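Local coordinates for uncharacterized protein YppE (PDB 2IM8) that is of unknown function but folds as a compact all-helical bundle representing a bacterial family of uncharacterised domains, at residues S3-A17 / L107-D121. Residues are numbered along the deposited sequence; the frame is centred on the assembly and turned at random.
Sequences SQTLLEMTEQMIEVA and LYTLHAVKDEIARED. With PO4 (phosphate ion), chain C.
Lys114 meets Glu11 at the edge of the helix pair: the extended lysine stands out from its own helix, while a bend at chi2 of Glu11 (-83°) carries the carboxylate over to NZ. Its CG lies anti to the backbone N (chi1 177°), which carries the lysine along the border of the interface instead of into it. CB faces Thr10 CG2, CG rests against Leu7 CD1 at 4.1 Å, CD and CE pass beside the phosphate and the Glu11 carboxylate, and NZ ends between the two anions. There it donates to Glu11 OE2 at 3.0 Å, meeting that oxygen from above the carboxylate plane, and to O4 of the phosphate, an ion probably from the crystallisation liquor. Shortened to an alanine here, the residue would probably leave the Glu11 carboxylate without its charged mate and the Leu7 methyl uncovered.

Helices 3-29 and 96-121, the first and last of a four-helix bundle, run antiparallel, the axes of segments 3-17 and 107-121 approaching to 9.7 Å at 155°. Near the middle, Thr10 turns its methyl to the other helix, CG2 standing 3.3 Å from the carbonyl O of Leu110. Its hydroxyl is turned back to its own helix, where OG1 donates to Leu6 O from above the carbonyl plane; OG1 is also hydrogen-bonded to Trp54 NE1 of helix 36-64. Leu110 projects into the interface, with CD1 3.8 Å from Met13 CB, while its CB is met by Ile14 CG1. The far methyl of Ile14, CD1, approaches the His111 imidazole obliquely, 3.7 Å from CD2. One turn back, Leu107 CD2 touches both Ile14 CG2 and Ala17 CB. Toward the chain termini Ile117 takes over, pressing CD1 to within 3.8 Å of the backbone N of Leu7 and bringing CG2 beside Ser3 CB.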
loop_
_atom_site.group_PDB
_atom_site.type_symbol
_atom_site.label_atom_id
_atom_site.label_comp_id
_atom_site.label_asym_id
_atom_site.label_seq_id
_atom_site.Cartn_x
_atom_site.Cartn_y
_atom_site.Cartn_z
ATOM N N SER A 3 -3.564 17.385 -4.232
ATOM C CA SER A 3 -2.502 16.524 -3.731
ATOM C C SER A 3 -2.905 16.032 -2.344
ATOM O O SER A 3 -2.477 14.969 -1.896
ATOM C CB SER A 3 -1.175 17.286 -3.655
ATOM O OG SER A 3 -1.226 18.303 -2.673
ATOM N N GLN A 4 -3.750 16.813 -1.682
ATOM C CA GLN A 4 -4.242 16.500 -0.344
ATOM C C GLN A 4 -4.921 15.129 -0.283
ATOM O O GLN A 4 -4.769 14.386 0.693
ATOM C CB GLN A 4 -5.233 17.585 0.100
ATOM C CG GLN A 4 -4.604 18.957 0.353
ATOM C CD GLN A 4 -3.809 19.498 -0.833
ATOM O OE1 GLN A 4 -4.364 19.795 -1.888
ATOM N NE2 GLN A 4 -2.497 19.637 -0.652
ATOM N N THR A 5 -5.681 14.807 -1.325
ATOM C CA THR A 5 -6.384 13.528 -1.404
ATOM C C THR A 5 -5.382 12.386 -1.566
ATOM O O THR A 5 -5.493 11.334 -0.922
ATOM C CB THR A 5 -7.341 13.512 -2.609
ATOM O OG1 THR A 5 -8.234 14.627 -2.515
ATOM C CG2 THR A 5 -8.135 12.228 -2.652
ATOM N N LEU A 6 -4.401 12.602 -2.435
ATOM C CA LEU A 6 -3.379 11.595 -2.689
ATOM C C LEU A 6 -2.646 11.299 -1.389
ATOM O O LEU A 6 -2.452 10.146 -1.017
ATOM C CB LEU A 6 -2.379 12.108 -3.726
ATOM C CG LEU A 6 -2.094 11.274 -4.976
ATOM C CD1 LEU A 6 -0.953 11.936 -5.753
ATOM C CD2 LEU A 6 -1.724 9.835 -4.606
ATOM N N LEU A 7 -2.235 12.364 -0.709
ATOM C CA LEU A 7 -1.511 12.261 0.549
ATOM C C LEU A 7 -2.303 11.454 1.588
ATOM O O LEU A 7 -1.752 10.576 2.263
ATOM C CB LEU A 7 -1.213 13.666 1.082
ATOM C CG LEU A 7 -0.433 13.731 2.395
ATOM C CD1 LEU A 7 0.996 13.253 2.158
ATOM C CD2 LEU A 7 -0.442 15.167 2.930
ATOM N N GLU A 8 -3.593 11.748 1.722
ATOM C CA GLU A 8 -4.417 11.017 2.682
ATOM C C GLU A 8 -4.458 9.550 2.290
ATOM O O GLU A 8 -4.317 8.672 3.139
ATOM C CB GLU A 8 -5.843 11.569 2.716
ATOM C CG GLU A 8 -5.936 13.016 3.148
ATOM C CD GLU A 8 -7.372 13.475 3.314
ATOM O OE1 GLU A 8 -8.147 13.357 2.340
ATOM O OE2 GLU A 8 -7.723 13.947 4.420
HETATM N N MSE A 9 -4.653 9.286 1.001
HETATM C CA MSE A 9 -4.702 7.907 0.529
HETATM C C MSE A 9 -3.362 7.224 0.771
HETATM O O MSE A 9 -3.307 6.037 1.073
HETATM C CB MSE A 9 -5.056 7.863 -0.956
HETATM C CG MSE A 9 -6.492 8.237 -1.245
HETATM SE SE MSE A 9 -6.858 8.034 -3.117
HETATM C CE MSE A 9 -8.776 8.315 -3.071
ATOM N N THR A 10 -2.282 7.981 0.632
ATOM C CA THR A 10 -0.949 7.436 0.859
ATOM C C THR A 10 -0.794 7.025 2.330
ATOM O O THR A 10 -0.297 5.939 2.629
ATOM C CB THR A 10 0.131 8.476 0.523
ATOM O OG1 THR A 10 0.018 8.847 -0.853
ATOM C CG2 THR A 10 1.531 7.904 0.782
ATOM N N GLU A 11 -1.216 7.895 3.246
ATOM C CA GLU A 11 -1.090 7.594 4.667
ATOM C C GLU A 11 -2.004 6.446 5.068
ATOM O O GLU A 11 -1.667 5.661 5.954
ATOM C CB GLU A 11 -1.379 8.841 5.511
ATOM C CG GLU A 11 -0.280 9.912 5.424
ATOM C CD GLU A 11 0.909 9.678 6.371
ATOM O OE1 GLU A 11 1.235 8.514 6.691
ATOM O OE2 GLU A 11 1.534 10.680 6.792
ATOM N N GLN A 12 -3.152 6.345 4.402
ATOM C CA GLN A 12 -4.111 5.275 4.669
ATOM C C GLN A 12 -3.472 3.935 4.290
ATOM O O GLN A 12 -3.542 2.973 5.049
ATOM C CB GLN A 12 -5.386 5.492 3.842
ATOM C CG GLN A 12 -6.633 4.851 4.421
ATOM C CD GLN A 12 -7.894 5.215 3.657
ATOM O OE1 GLN A 12 -8.133 6.388 3.335
ATOM N NE2 GLN A 12 -8.718 4.215 3.376
HETATM N N MSE A 13 -2.847 3.874 3.118
HETATM C CA MSE A 13 -2.194 2.643 2.674
HETATM C C MSE A 13 -1.020 2.270 3.578
HETATM O O MSE A 13 -0.778 1.095 3.847
HETATM C CB MSE A 13 -1.717 2.780 1.227
HETATM C CG MSE A 13 -2.867 2.775 0.221
HETATM SE SE MSE A 13 -2.305 3.136 -1.594
HETATM C CE MSE A 13 -1.415 1.466 -1.968
ATOM N N ILE A 14 -0.289 3.271 4.053
ATOM C CA ILE A 14 0.841 3.006 4.939
ATOM C C ILE A 14 0.322 2.333 6.199
ATOM O O ILE A 14 0.888 1.349 6.679
ATOM C CB ILE A 14 1.581 4.316 5.314
ATOM C CG1 ILE A 14 2.287 4.866 4.079
ATOM C CG2 ILE A 14 2.595 4.069 6.457
ATOM C CD1 ILE A 14 2.882 6.262 4.284
ATOM N N GLU A 15 -0.772 2.859 6.730
ATOM C CA GLU A 15 -1.349 2.287 7.934
ATOM C C GLU A 15 -1.869 0.867 7.656
ATOM O O GLU A 15 -1.655 -0.047 8.452
ATOM C CB GLU A 15 -2.477 3.188 8.467
ATOM C CG GLU A 15 -3.039 2.709 9.804
ATOM C CD GLU A 15 -4.123 3.621 10.391
ATOM O OE1 GLU A 15 -4.210 4.807 9.990
ATOM O OE2 GLU A 15 -4.878 3.143 11.278
ATOM N N VAL A 16 -2.548 0.683 6.528
ATOM C CA VAL A 16 -3.056 -0.643 6.156
ATOM C C VAL A 16 -1.888 -1.624 6.123
ATOM O O VAL A 16 -1.988 -2.748 6.617
ATOM C CB VAL A 16 -3.709 -0.625 4.754
ATOM C CG1 VAL A 16 -3.938 -2.062 4.258
ATOM C CG2 VAL A 16 -5.015 0.141 4.802
ATOM N N ALA A 17 -0.775 -1.186 5.536
ATOM C CA ALA A 17 0.419 -2.021 5.437
ATOM C C ALA A 17 1.059 -2.323 6.799
ATOM O O ALA A 17 1.449 -3.464 7.063
ATOM C CB ALA A 17 1.442 -1.357 4.518
ATOM N N LEU A 107 5.930 0.075 1.273
ATOM C CA LEU A 107 6.170 1.191 2.173
ATOM C C LEU A 107 7.118 2.238 1.594
ATOM O O LEU A 107 6.847 3.429 1.710
ATOM C CB LEU A 107 6.698 0.684 3.523
ATOM C CG LEU A 107 5.630 0.026 4.417
ATOM C CD1 LEU A 107 6.279 -0.569 5.652
ATOM C CD2 LEU A 107 4.564 1.065 4.810
ATOM N N TYR A 108 8.211 1.799 0.971
ATOM C CA TYR A 108 9.162 2.757 0.405
ATOM C C TYR A 108 8.541 3.595 -0.698
ATOM O O TYR A 108 8.707 4.815 -0.731
ATOM C CB TYR A 108 10.420 2.070 -0.142
ATOM C CG TYR A 108 11.287 3.063 -0.883
ATOM C CD1 TYR A 108 11.898 4.115 -0.206
ATOM C CD2 TYR A 108 11.397 3.027 -2.271
ATOM C CE1 TYR A 108 12.584 5.112 -0.882
ATOM C CE2 TYR A 108 12.088 4.022 -2.966
ATOM C CZ TYR A 108 12.673 5.063 -2.265
ATOM O OH TYR A 108 13.307 6.084 -2.936
ATOM N N THR A 109 7.830 2.953 -1.618
ATOM C CA THR A 109 7.210 3.717 -2.687
ATOM C C THR A 109 6.201 4.696 -2.095
ATOM O O THR A 109 6.118 5.843 -2.536
ATOM C CB THR A 109 6.514 2.803 -3.717
ATOM O OG1 THR A 109 7.490 1.947 -4.322
ATOM C CG2 THR A 109 5.825 3.644 -4.809
ATOM N N LEU A 110 5.451 4.256 -1.082
ATOM C CA LEU A 110 4.466 5.125 -0.445
ATOM C C LEU A 110 5.171 6.329 0.187
ATOM O O LEU A 110 4.734 7.469 0.043
ATOM C CB LEU A 110 3.670 4.354 0.620
ATOM C CG LEU A 110 2.706 3.306 0.037
ATOM C CD1 LEU A 110 2.024 2.508 1.146
ATOM C CD2 LEU A 110 1.685 4.023 -0.845
ATOM N N HIS A 111 6.266 6.074 0.887
ATOM C CA HIS A 111 7.016 7.156 1.502
ATOM C C HIS A 111 7.603 8.083 0.449
ATOM O O HIS A 111 7.661 9.290 0.662
ATOM C CB HIS A 111 8.117 6.594 2.395
ATOM C CG HIS A 111 7.597 6.003 3.668
ATOM N ND1 HIS A 111 8.148 4.886 4.257
ATOM C CD2 HIS A 111 6.557 6.367 4.455
ATOM C CE1 HIS A 111 7.469 4.586 5.350
ATOM N NE2 HIS A 111 6.499 5.470 5.493
ATOM N N ALA A 112 8.028 7.523 -0.682
ATOM C CA ALA A 112 8.598 8.320 -1.773
ATOM C C ALA A 112 7.551 9.291 -2.321
ATOM O O ALA A 112 7.819 10.477 -2.508
ATOM C CB ALA A 112 9.088 7.405 -2.881
ATOM N N VAL A 113 6.355 8.780 -2.587
ATOM C CA VAL A 113 5.271 9.611 -3.097
ATOM C C VAL A 113 4.972 10.696 -2.068
ATOM O O VAL A 113 4.778 11.862 -2.417
ATOM C CB VAL A 113 4.003 8.751 -3.379
ATOM C CG1 VAL A 113 2.836 9.628 -3.820
ATOM C CG2 VAL A 113 4.314 7.740 -4.464
ATOM N N LYS A 114 4.955 10.310 -0.795
ATOM C CA LYS A 114 4.709 11.258 0.286
ATOM C C LYS A 114 5.775 12.354 0.264
ATOM O O LYS A 114 5.462 13.542 0.400
ATOM C CB LYS A 114 4.747 10.541 1.636
ATOM C CG LYS A 114 4.583 11.459 2.840
ATOM C CD LYS A 114 4.690 10.666 4.146
ATOM C CE LYS A 114 4.514 11.553 5.371
ATOM N NZ LYS A 114 4.578 10.748 6.631
ATOM N N ASP A 115 7.034 11.950 0.103
ATOM C CA ASP A 115 8.129 12.914 0.057
ATOM C C ASP A 115 7.961 13.885 -1.117
ATOM O O ASP A 115 8.153 15.086 -0.946
ATOM C CB ASP A 115 9.490 12.217 -0.069
ATOM C CG ASP A 115 9.865 11.393 1.163
ATOM O OD1 ASP A 115 9.242 11.556 2.234
ATOM O OD2 ASP A 115 10.812 10.584 1.051
ATOM N N GLU A 116 7.620 13.373 -2.300
ATOM C CA GLU A 116 7.432 14.227 -3.480
ATOM C C GLU A 116 6.323 15.244 -3.231
ATOM O O GLU A 116 6.477 16.431 -3.513
ATOM C CB GLU A 116 7.072 13.396 -4.721
ATOM C CG GLU A 116 8.199 12.551 -5.319
ATOM C CD GLU A 116 9.352 13.373 -5.899
ATOM O OE1 GLU A 116 9.094 14.359 -6.628
ATOM O OE2 GLU A 116 10.522 13.018 -5.639
ATOM N N ILE A 117 5.202 14.771 -2.703
ATOM C CA ILE A 117 4.081 15.651 -2.414
ATOM C C ILE A 117 4.510 16.805 -1.506
ATOM O O ILE A 117 4.333 17.973 -1.857
ATOM C CB ILE A 117 2.935 14.882 -1.738
ATOM C CG1 ILE A 117 2.340 13.873 -2.725
ATOM C CG2 ILE A 117 1.886 15.861 -1.236
ATOM C CD1 ILE A 117 1.233 13.010 -2.147
ATOM N N ALA A 118 5.083 16.472 -0.352
ATOM C CA ALA A 118 5.529 17.476 0.609
ATOM C C ALA A 118 6.551 18.440 0.006
ATOM O O ALA A 118 6.509 19.643 0.266
ATOM C CB ALA A 118 6.117 16.796 1.836
ATOM N N ARG A 119 7.461 17.909 -0.805
ATOM C CA ARG A 119 8.495 18.722 -1.437
ATOM C C ARG A 119 7.910 19.736 -2.426
ATOM O O ARG A 119 8.274 20.915 -2.416
ATOM C CB ARG A 119 9.489 17.813 -2.162
ATOM C CG ARG A 119 10.704 18.526 -2.726
ATOM C CD ARG A 119 11.632 17.545 -3.430
ATOM N NE ARG A 119 11.055 17.022 -4.664
ATOM C CZ ARG A 119 10.781 17.766 -5.733
ATOM N NH1 ARG A 119 11.031 19.069 -5.717
ATOM N NH2 ARG A 119 10.264 17.210 -6.823
ATOM N N GLU A 120 6.999 19.270 -3.274
ATOM C CA GLU A 120 6.373 20.122 -4.281
ATOM C C GLU A 120 5.231 20.971 -3.744
ATOM O O GLU A 120 4.913 22.020 -4.307
ATOM C CB GLU A 120 5.882 19.256 -5.442
ATOM C CG GLU A 120 7.021 18.660 -6.248
ATOM C CD GLU A 120 6.715 17.278 -6.772
ATOM O OE1 GLU A 120 5.772 17.141 -7.580
ATOM O OE2 GLU A 120 7.423 16.329 -6.369
ATOM N N ASP A 121 4.620 20.523 -2.654
ATOM C CA ASP A 121 3.508 21.256 -2.058
ATOM C C ASP A 121 4.037 22.427 -1.237
ATOM O O ASP A 121 3.285 23.333 -0.876
ATOM C CB ASP A 121 2.665 20.319 -1.189
ATOM C CG ASP A 121 1.384 20.967 -0.695
ATOM O OD1 ASP A 121 0.703 21.653 -1.490
ATOM O OD2 ASP A 121 1.050 20.773 0.491
HETATM P P PO4 C . 8.280 12.379 6.452
HETATM O O1 PO4 C . 7.411 13.341 7.185
HETATM O O2 PO4 C . 9.526 12.138 7.238
HETATM O O3 PO4 C . 8.632 12.943 5.122
HETATM O O4 PO4 C . 7.554 11.097 6.267
#